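Local coordinates for CD180 antigen (Mus musculus, PDB 3T6Q), which may cooperate with MD-1 and TLR4 in the innate response of B cells to bacterial lipopolysaccharide, leading to NF-kappa-B activation, at residues S143-E153 / L168-A179; G188-P196 / L216-N224. One frame throughout, in Å; residues are numbered along the deposited sequence.

Interaction 1: S143-E153 / L168-A179; sequences SIKLPKGFPTE and LSKEDMSSLQQA
Ser175 meets the 143-153 loop with its hydroxyl: Leu146 N donates to Ser175 OG at 2.9 Å in a nearly straight bond (168°). The same OG donates to Asp172 O, 2.7 Å away in its own segment, so the hydroxyl relays between the loop's amide and a carbonyl of the short helix 170-174. Its first torsion (chi1 78°) sets OG between the backbone N and carbonyl carbon, from where it reaches both. A serine suits this place, being small enough to let the two backbones come close.

Ile144 packs toward the start of the helix, at about a right angle to Leu168 and to the Asp172 side chain. Its CD1 reaches Met173 SD at 3.7 Å, while CG2 rests on Leu168 CD2. Leu146 crosses Leu176 roughly perpendicularly, methyl to methyl, CD1 to CD2 at 3.6 Å, and Leu176 touches Ile144 as well; both leucines also lie on Leu158 of strand 157-159. Aliphatic side chains and a methionine sulfur fill this interior. Farther along the loop Thr152 crosses Gln178, and Ala179 CA makes a CA-H...O contact with Thr152 O at 3.2 Å.

Asp172 occupies the polar edge. With Ser169 it forms a capping box: Asp172 N donates to Ser169 OG, and Ser169 N meets Asp172 OD2 from above the carboxylate plane, 43° out of it. A water accepts from Ile144 N and donates to Asp172 OD2 at 2.7 Å, tying the cap to the loop. Lys145 runs across Asp172, its CB 3.5 Å from Asp172 OD1, but Lys145 NZ stays 5.0 Å from Asp172 OD1.

LRR 5 and LRR 6 thus stack through an aliphatic interior bordered by hydroxyl, carboxylate and water. The aspartate's charge is probably balanced in part by the Ser169 N-H and a water, the distant lysine adding only general attraction.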
loop_
_atom_site.group_PDB
_atom_site.type_symbol
_atom_site.label_atom_id
_atom_site.label_comp_id
_atom_site.label_asym_id
_atom_site.label_seq_id
_atom_site.Cartn_x
_atom_site.Cartn_y
_atom_site.Cartn_z
ATOM N N SER A 143 -6.784 7.814 8.936
ATOM C CA SER A 143 -7.562 8.877 9.544
ATOM C C SER A 143 -7.993 9.854 8.472
ATOM O O SER A 143 -7.235 10.122 7.548
ATOM C CB SER A 143 -6.690 9.629 10.570
ATOM O OG SER A 143 -7.440 10.694 11.129
ATOM N N ILE A 144 -9.185 10.427 8.619
ATOM C CA ILE A 144 -9.640 11.490 7.699
ATOM C C ILE A 144 -9.139 12.917 8.089
ATOM O O ILE A 144 -9.292 13.870 7.311
ATOM C CB ILE A 144 -11.191 11.462 7.538
ATOM C CG1 ILE A 144 -11.891 11.939 8.792
ATOM C CG2 ILE A 144 -11.692 10.026 7.326
ATOM C CD1 ILE A 144 -13.337 12.314 8.551
ATOM N N LYS A 145 -8.536 13.050 9.267
ATOM C CA LYS A 145 -8.182 14.376 9.814
ATOM C C LYS A 145 -7.337 15.164 8.832
ATOM O O LYS A 145 -6.331 14.673 8.322
ATOM C CB LYS A 145 -7.496 14.257 11.172
ATOM C CG LYS A 145 -7.201 15.638 11.787
ATOM C CD LYS A 145 -7.332 15.681 13.304
ATOM C CE LYS A 145 -6.629 14.534 13.999
ATOM N NZ LYS A 145 -5.166 14.775 14.081
ATOM N N LEU A 146 -7.779 16.368 8.514
ATOM C CA LEU A 146 -7.031 17.242 7.628
ATOM C C LEU A 146 -5.928 17.932 8.450
ATOM O O LEU A 146 -6.137 18.202 9.644
ATOM C CB LEU A 146 -7.964 18.234 6.940
ATOM C CG LEU A 146 -8.987 17.544 6.021
ATOM C CD1 LEU A 146 -9.956 18.568 5.470
ATOM C CD2 LEU A 146 -8.306 16.808 4.860
ATOM N N PRO A 147 -4.744 18.165 7.834
ATOM C CA PRO A 147 -3.618 18.733 8.578
ATOM C C PRO A 147 -3.838 20.219 8.917
ATOM O O PRO A 147 -4.584 20.904 8.218
ATOM C CB PRO A 147 -2.448 18.574 7.592
ATOM C CG PRO A 147 -3.093 18.753 6.252
ATOM C CD PRO A 147 -4.417 18.026 6.396
ATOM N N LYS A 148 -3.195 20.697 9.985
ATOM C CA LYS A 148 -3.299 22.096 10.410
ATOM C C LYS A 148 -2.921 23.035 9.261
ATOM O O LYS A 148 -1.884 22.846 8.607
ATOM C CB LYS A 148 -2.407 22.384 11.637
ATOM C CG LYS A 148 -2.355 21.285 12.704
ATOM C CD LYS A 148 -1.102 20.411 12.591
ATOM C CE LYS A 148 -1.367 19.088 11.870
ATOM N NZ LYS A 148 -1.989 18.072 12.769
ATOM N N GLY A 149 -3.776 24.022 9.004
ATOM C CA GLY A 149 -3.507 25.017 7.975
ATOM C C GLY A 149 -3.623 24.505 6.549
ATOM O O GLY A 149 -2.871 24.924 5.655
ATOM N N PHE A 150 -4.557 23.584 6.336
ATOM C CA PHE A 150 -5.002 23.278 4.988
ATOM C C PHE A 150 -6.367 23.948 4.791
ATOM O O PHE A 150 -7.283 23.699 5.572
ATOM C CB PHE A 150 -5.057 21.766 4.745
ATOM C CG PHE A 150 -5.819 21.395 3.510
ATOM C CD1 PHE A 150 -5.670 22.149 2.325
ATOM C CD2 PHE A 150 -6.699 20.315 3.526
ATOM C CE1 PHE A 150 -6.398 21.833 1.183
ATOM C CE2 PHE A 150 -7.416 19.980 2.382
ATOM C CZ PHE A 150 -7.274 20.745 1.218
ATOM N N PRO A 151 -6.498 24.850 3.785
ATOM C CA PRO A 151 -7.810 25.509 3.682
ATOM C C PRO A 151 -8.875 24.556 3.140
ATOM O O PRO A 151 -8.643 23.784 2.203
ATOM C CB PRO A 151 -7.557 26.707 2.735
ATOM C CG PRO A 151 -6.070 26.855 2.688
ATOM C CD PRO A 151 -5.526 25.458 2.856
ATOM N N THR A 152 -10.021 24.601 3.785
ATOM C CA THR A 152 -11.063 23.635 3.550
ATOM C C THR A 152 -12.252 24.385 2.974
ATOM O O THR A 152 -13.245 23.783 2.606
ATOM C CB THR A 152 -11.423 22.906 4.863
ATOM O OG1 THR A 152 -11.905 23.857 5.813
ATOM C CG2 THR A 152 -10.200 22.208 5.465
ATOM N N GLU A 153 -12.128 25.706 2.844
ATOM C CA GLU A 153 -13.276 26.554 2.515
ATOM C C GLU A 153 -13.918 26.280 1.173
ATOM O O GLU A 153 -15.137 26.393 1.033
ATOM C CB GLU A 153 -12.885 28.040 2.611
ATOM C CG GLU A 153 -11.858 28.317 3.708
ATOM C CD GLU A 153 -11.570 29.799 3.903
ATOM O OE1 GLU A 153 -11.583 30.572 2.912
ATOM O OE2 GLU A 153 -11.318 30.198 5.062
ATOM N N LEU A 168 -13.878 7.261 13.325
ATOM C CA LEU A 168 -14.047 8.683 13.069
ATOM C C LEU A 168 -14.251 9.378 14.425
ATOM O O LEU A 168 -15.185 9.047 15.180
ATOM C CB LEU A 168 -15.241 8.912 12.146
ATOM C CG LEU A 168 -15.293 8.229 10.760
ATOM C CD1 LEU A 168 -16.675 8.440 10.126
ATOM C CD2 LEU A 168 -14.254 8.836 9.856
ATOM N N SER A 169 -13.364 10.314 14.760
ATOM C CA SER A 169 -13.439 10.915 16.111
ATOM C C SER A 169 -13.996 12.319 15.960
ATOM O O SER A 169 -14.071 12.833 14.844
ATOM C CB SER A 169 -12.045 10.982 16.740
ATOM O OG SER A 169 -11.274 11.954 16.033
ATOM N N LYS A 170 -14.355 12.950 17.082
ATOM C CA LYS A 170 -14.717 14.374 17.088
ATOM C C LYS A 170 -13.654 15.264 16.457
ATOM O O LYS A 170 -13.943 16.137 15.638
ATOM C CB LYS A 170 -14.916 14.842 18.535
ATOM C CG LYS A 170 -16.250 14.491 19.165
ATOM C CD LYS A 170 -16.280 14.997 20.603
ATOM C CE LYS A 170 -17.696 15.215 21.089
ATOM N NZ LYS A 170 -17.657 15.886 22.415
ATOM N N GLU A 171 -12.407 15.030 16.846
ATOM C CA GLU A 171 -11.266 15.786 16.319
ATOM C C GLU A 171 -11.136 15.671 14.816
ATOM O O GLU A 171 -10.951 16.686 14.119
ATOM C CB GLU A 171 -9.989 15.271 16.970
ATOM C CG GLU A 171 -8.977 16.350 17.256
ATOM C CD GLU A 171 -8.179 16.041 18.504
ATOM O OE1 GLU A 171 -7.447 15.024 18.494
ATOM O OE2 GLU A 171 -8.291 16.811 19.488
ATOM N N ASP A 172 -11.245 14.439 14.312
ATOM C CA ASP A 172 -11.276 14.191 12.850
ATOM C C ASP A 172 -12.333 15.038 12.178
ATOM O O ASP A 172 -12.067 15.718 11.183
ATOM C CB ASP A 172 -11.618 12.713 12.554
ATOM C CG ASP A 172 -10.545 11.735 13.040
ATOM O OD1 ASP A 172 -9.391 12.186 13.235
ATOM O OD2 ASP A 172 -10.856 10.509 13.205
ATOM N N MET A 173 -13.550 14.947 12.714
ATOM C CA MET A 173 -14.689 15.665 12.132
ATOM C C MET A 173 -14.539 17.182 12.245
ATOM O O MET A 173 -14.908 17.896 11.319
ATOM C CB MET A 173 -16.029 15.176 12.741
ATOM C CG MET A 173 -16.320 13.683 12.558
ATOM S SD MET A 173 -16.147 13.123 10.832
ATOM C CE MET A 173 -17.209 14.276 9.999
ATOM N N SER A 174 -13.957 17.687 13.341
ATOM C CA SER A 174 -13.803 19.158 13.442
ATOM C C SER A 174 -12.790 19.719 12.439
ATOM O O SER A 174 -12.889 20.861 12.046
ATOM C CB SER A 174 -13.514 19.611 14.877
ATOM O OG SER A 174 -12.296 19.070 15.311
ATOM N N SER A 175 -11.845 18.889 11.974
ATOM C CA SER A 175 -10.897 19.342 10.945
ATOM C C SER A 175 -11.576 19.699 9.599
ATOM O O SER A 175 -10.974 20.378 8.764
ATOM C CB SER A 175 -9.751 18.321 10.758
ATOM O OG SER A 175 -10.160 17.204 9.972
ATOM N N LEU A 176 -12.828 19.264 9.412
ATOM C CA LEU A 176 -13.648 19.566 8.215
ATOM C C LEU A 176 -14.652 20.705 8.391
ATOM O O LEU A 176 -15.378 21.008 7.448
ATOM C CB LEU A 176 -14.499 18.354 7.808
ATOM C CG LEU A 176 -13.951 16.955 7.631
ATOM C CD1 LEU A 176 -15.097 15.991 7.378
ATOM C CD2 LEU A 176 -12.972 16.937 6.472
ATOM N N GLN A 177 -14.753 21.294 9.589
ATOM C CA GLN A 177 -15.852 22.266 9.873
ATOM C C GLN A 177 -15.954 23.468 8.895
ATOM O O GLN A 177 -17.062 23.915 8.565
ATOM C CB GLN A 177 -15.865 22.717 11.354
ATOM C CG GLN A 177 -14.588 23.429 11.789
ATOM C CD GLN A 177 -14.515 23.725 13.278
ATOM O OE1 GLN A 177 -14.408 22.815 14.110
ATOM N NE2 GLN A 177 -14.540 25.009 13.620
ATOM N N GLN A 178 -14.819 23.978 8.416
ATOM C CA GLN A 178 -14.843 25.110 7.472
ATOM C C GLN A 178 -15.356 24.789 6.064
ATOM O O GLN A 178 -15.790 25.687 5.321
ATOM C CB GLN A 178 -13.469 25.789 7.412
ATOM C CG GLN A 178 -13.353 27.049 8.264
ATOM C CD GLN A 178 -14.112 26.945 9.583
ATOM O OE1 GLN A 178 -13.808 26.095 10.425
ATOM N NE2 GLN A 178 -15.111 27.807 9.764
ATOM N N ALA A 179 -15.316 23.511 5.678
ATOM C CA ALA A 179 -15.852 23.133 4.386
ATOM C C ALA A 179 -17.367 23.223 4.500
ATOM O O ALA A 179 -17.903 23.046 5.599
ATOM C CB ALA A 179 -15.401 21.701 4.017
HETATM O O HOH W 1 -10.720 9.217 10.868
HETATM O O HOH W 2 -7.734 21.475 9.400
HETATM O O HOH W 3 -17.089 26.608 3.073
#

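Interaction 2: G188-P196 / L216-N224; sequences GNDIAGIEP and LVIFKGLKN. With NAG (2-acetamido-2-deoxy-beta-D-glucopyranose), chain S.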
loop_
_atom_site.group_PDB
_atom_site.type_symbol
_atom_site.label_atom_id
_atom_site.label_comp_id
_atom_site.label_asym_id
_atom_site.label_seq_id
_atom_site.Cartn_x
_atom_site.Cartn_y
_atom_site.Cartn_z
ATOM N N GLY A 188 -15.391 1.303 1.110
ATOM C CA GLY A 188 -14.262 0.378 1.215
ATOM C C GLY A 188 -13.368 0.698 2.406
ATOM O O GLY A 188 -12.189 0.377 2.393
ATOM N N ASN A 189 -13.915 1.373 3.427
ATOM C CA ASN A 189 -13.233 1.492 4.711
ATOM C C ASN A 189 -14.127 0.850 5.773
ATOM O O ASN A 189 -15.292 1.222 5.931
ATOM C CB ASN A 189 -13.039 2.979 5.084
ATOM C CG ASN A 189 -11.966 3.662 4.227
ATOM O OD1 ASN A 189 -10.786 3.655 4.586
ATOM N ND2 ASN A 189 -12.353 4.179 3.079
ATOM N N ASP A 190 -13.575 -0.053 6.550
ATOM C CA ASP A 190 -14.401 -0.745 7.514
ATOM C C ASP A 190 -14.479 0.056 8.822
ATOM O O ASP A 190 -13.625 -0.061 9.699
ATOM C CB ASP A 190 -13.918 -2.175 7.744
ATOM C CG ASP A 190 -14.923 -3.000 8.546
ATOM O OD1 ASP A 190 -16.168 -2.733 8.460
ATOM O OD2 ASP A 190 -14.453 -3.901 9.255
ATOM N N ILE A 191 -15.522 0.877 8.929
ATOM C CA ILE A 191 -15.702 1.725 10.092
ATOM C C ILE A 191 -16.259 0.880 11.226
ATOM O O ILE A 191 -17.334 0.330 11.114
ATOM C CB ILE A 191 -16.643 2.926 9.825
ATOM C CG1 ILE A 191 -16.234 3.659 8.551
ATOM C CG2 ILE A 191 -16.666 3.880 11.023
ATOM C CD1 ILE A 191 -14.983 4.503 8.663
ATOM N N ALA A 192 -15.475 0.747 12.294
ATOM C CA ALA A 192 -15.889 -0.000 13.482
ATOM C C ALA A 192 -16.381 0.880 14.625
ATOM O O ALA A 192 -17.053 0.382 15.503
ATOM C CB ALA A 192 -14.786 -0.945 13.960
ATOM N N GLY A 193 -16.115 2.185 14.594
ATOM C CA GLY A 193 -16.649 3.068 15.648
ATOM C C GLY A 193 -16.672 4.503 15.197
ATOM O O GLY A 193 -15.877 4.912 14.362
ATOM N N ILE A 194 -17.592 5.275 15.762
ATOM C CA ILE A 194 -17.689 6.714 15.542
ATOM C C ILE A 194 -17.873 7.336 16.947
ATOM O O ILE A 194 -18.694 6.869 17.751
ATOM C CB ILE A 194 -18.895 7.070 14.630
ATOM C CG1 ILE A 194 -18.682 6.461 13.213
ATOM C CG2 ILE A 194 -19.055 8.596 14.513
ATOM C CD1 ILE A 194 -19.847 6.683 12.264
ATOM N N GLU A 195 -17.070 8.334 17.255
ATOM C CA GLU A 195 -17.093 8.944 18.598
ATOM C C GLU A 195 -18.432 9.637 18.792
ATOM O O GLU A 195 -18.815 10.417 17.937
ATOM C CB GLU A 195 -15.978 9.965 18.738
ATOM C CG GLU A 195 -15.705 10.323 20.204
ATOM C CD GLU A 195 -14.573 11.316 20.416
ATOM O OE1 GLU A 195 -14.368 11.692 21.588
ATOM O OE2 GLU A 195 -13.908 11.754 19.450
ATOM N N PRO A 196 -19.172 9.319 19.879
ATOM C CA PRO A 196 -20.431 10.019 20.133
ATOM C C PRO A 196 -20.217 11.521 20.086
ATOM O O PRO A 196 -19.254 12.028 20.653
ATOM C CB PRO A 196 -20.786 9.569 21.559
ATOM C CG PRO A 196 -20.277 8.165 21.594
ATOM C CD PRO A 196 -18.939 8.268 20.885
ATOM N N LEU A 216 -25.322 -0.739 12.015
ATOM C CA LEU A 216 -25.837 -0.249 13.312
ATOM C C LEU A 216 -24.922 0.872 13.808
ATOM O O LEU A 216 -25.410 1.944 14.201
ATOM C CB LEU A 216 -25.883 -1.391 14.334
ATOM C CG LEU A 216 -26.920 -1.567 15.458
ATOM C CD1 LEU A 216 -26.293 -2.405 16.568
ATOM C CD2 LEU A 216 -27.357 -0.251 16.016
ATOM N N VAL A 217 -23.604 0.639 13.739
ATOM C CA VAL A 217 -22.570 1.586 14.151
ATOM C C VAL A 217 -22.651 2.891 13.380
ATOM O O VAL A 217 -22.513 3.959 13.983
ATOM C CB VAL A 217 -21.134 0.986 14.032
ATOM C CG1 VAL A 217 -20.061 2.059 13.861
ATOM C CG2 VAL A 217 -20.828 0.120 15.233
ATOM N N ILE A 218 -22.881 2.797 12.063
ATOM C CA ILE A 218 -22.953 3.974 11.208
ATOM C C ILE A 218 -24.171 4.848 11.576
ATOM O O ILE A 218 -24.045 6.066 11.756
ATOM C CB ILE A 218 -23.051 3.597 9.678
ATOM C CG1 ILE A 218 -21.835 2.805 9.182
ATOM C CG2 ILE A 218 -23.220 4.837 8.812
ATOM C CD1 ILE A 218 -20.466 3.437 9.393
ATOM N N PHE A 219 -25.360 4.246 11.599
ATOM C CA PHE A 219 -26.573 5.009 11.926
ATOM C C PHE A 219 -26.463 5.662 13.310
ATOM O O PHE A 219 -26.764 6.839 13.468
ATOM C CB PHE A 219 -27.836 4.138 11.831
ATOM C CG PHE A 219 -28.212 3.754 10.399
ATOM C CD1 PHE A 219 -28.607 4.712 9.488
ATOM C CD2 PHE A 219 -28.145 2.420 9.989
ATOM C CE1 PHE A 219 -28.930 4.364 8.171
ATOM C CE2 PHE A 219 -28.462 2.060 8.690
ATOM C CZ PHE A 219 -28.873 3.032 7.791
ATOM N N LYS A 220 -26.023 4.903 14.304
ATOM C CA LYS A 220 -25.823 5.489 15.621
ATOM C C LYS A 220 -24.791 6.646 15.623
ATOM O O LYS A 220 -25.038 7.724 16.189
ATOM C CB LYS A 220 -25.492 4.389 16.632
ATOM C CG LYS A 220 -25.129 4.888 18.029
ATOM C CD LYS A 220 -24.679 3.699 18.878
ATOM C CE LYS A 220 -25.762 2.622 18.908
ATOM N NZ LYS A 220 -25.464 1.583 19.944
ATOM N N GLY A 221 -23.666 6.444 14.943
ATOM C CA GLY A 221 -22.599 7.435 14.874
ATOM C C GLY A 221 -22.995 8.698 14.141
ATOM O O GLY A 221 -22.502 9.764 14.449
ATOM N N LEU A 222 -23.914 8.588 13.189
ATOM C CA LEU A 222 -24.364 9.754 12.405
ATOM C C LEU A 222 -25.474 10.588 13.049
ATOM O O LEU A 222 -26.018 11.525 12.426
ATOM C CB LEU A 222 -24.854 9.304 11.015
ATOM C CG LEU A 222 -23.824 8.631 10.086
ATOM C CD1 LEU A 222 -24.422 8.417 8.696
ATOM C CD2 LEU A 222 -22.525 9.402 9.960
ATOM N N LYS A 223 -25.834 10.249 14.268
ATOM C CA LYS A 223 -26.786 11.054 15.042
ATOM C C LYS A 223 -26.632 12.574 14.862
ATOM O O LYS A 223 -25.523 13.114 14.916
ATOM C CB LYS A 223 -26.682 10.688 16.526
ATOM C CG LYS A 223 -27.710 11.472 17.365
ATOM C CD LYS A 223 -27.653 11.026 18.813
ATOM C CE LYS A 223 -28.655 11.807 19.688
ATOM N NZ LYS A 223 -28.377 11.544 21.125
ATOM N N ASN A 224 -27.754 13.234 14.586
ATOM C CA ASN A 224 -27.824 14.683 14.458
ATOM C C ASN A 224 -27.330 15.280 13.133
ATOM O O ASN A 224 -27.355 16.494 12.956
ATOM C CB ASN A 224 -27.139 15.359 15.671
ATOM C CG ASN A 224 -27.706 16.733 15.953
ATOM O OD1 ASN A 224 -26.998 17.753 15.972
ATOM N ND2 ASN A 224 -29.005 16.764 16.150
HETATM C C1 NAG S . -29.685 17.985 16.436
HETATM C C2 NAG S . -31.030 17.965 15.719
HETATM C C3 NAG S . -31.909 19.132 16.203
HETATM C C4 NAG S . -31.895 19.190 17.737
HETATM C C5 NAG S . -30.438 19.308 18.204
HETATM C C6 NAG S . -30.252 19.584 19.703
HETATM C C7 NAG S . -30.991 16.879 13.542
HETATM C C8 NAG S . -30.784 17.019 12.056
HETATM N N2 NAG S . -30.883 17.984 14.273
HETATM O O3 NAG S . -33.213 19.002 15.677
HETATM O O4 NAG S . -32.676 20.271 18.168
HETATM O O5 NAG S . -29.823 18.074 17.848
HETATM O O6 NAG S . -30.723 18.451 20.369
HETATM O O7 NAG S . -31.214 15.782 14.036
#
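The extended chain around strand 193-194 passes over one side of helix 215-221, coming nearest where the CA atoms of Ile194 and Gly221 lie 5.0 Å apart. Ile194 points toward the helix and sets its branches on Gly221: CG2 is 3.6 Å from Gly221 O, and CD1 rests 3.9 Å from Gly221 CA. With CG1 beside the backbone N (chi1 -64°) and the chain extended beyond it (chi2 177°), CD1 reaches over the glycine. Gly221 has no side chain, and the space beside its CA is taken by the Ile194 methyl, which is why glycine suits this place.

A turn earlier in the helix, Val217 straddles the carbonyl of Ala192, CG1 and CG2 each 3.8 Å from Ala192 O. Ile218 crosses Ile191 at about a right angle and presses its CD1 against Ile191 CB at 3.9 Å. Beta-branched residues give short, broad surfaces for such close packing.

Beyond the helix, Asn224 carries an N-linked sugar, ND2 joined to NAG C1, while its OD1 accepts from Ser201 N. The arrangement is that of neighbouring turns in a leucine-rich-repeat solenoid, with a short helix on the convex side packed against the strand 193-194 region of LRR 7.

Interactions 1 and 2 follow one another along the chain, about 17 Å apart between centres, and both join successive turns of the solenoid. They meet directly: strand 167-168 of the first pairs in parallel with strand 193-194 of the second, Leu168 O lying 2.9 Å from Glu195 N. Glu195 OE2 accepts a hydrogen bond from Lys170 N, an amide in the first turn of helix 170-174. Both contacts are partly buried, but interaction 1 buries more surface (642 against 289 Å²) and combines aliphatic packing with a buried aspartate, a serine hydroxyl hydrogen bond and a bridging water. Interaction 2 relies on aliphatic groups against a glycine, and its second segment ends at a glycan.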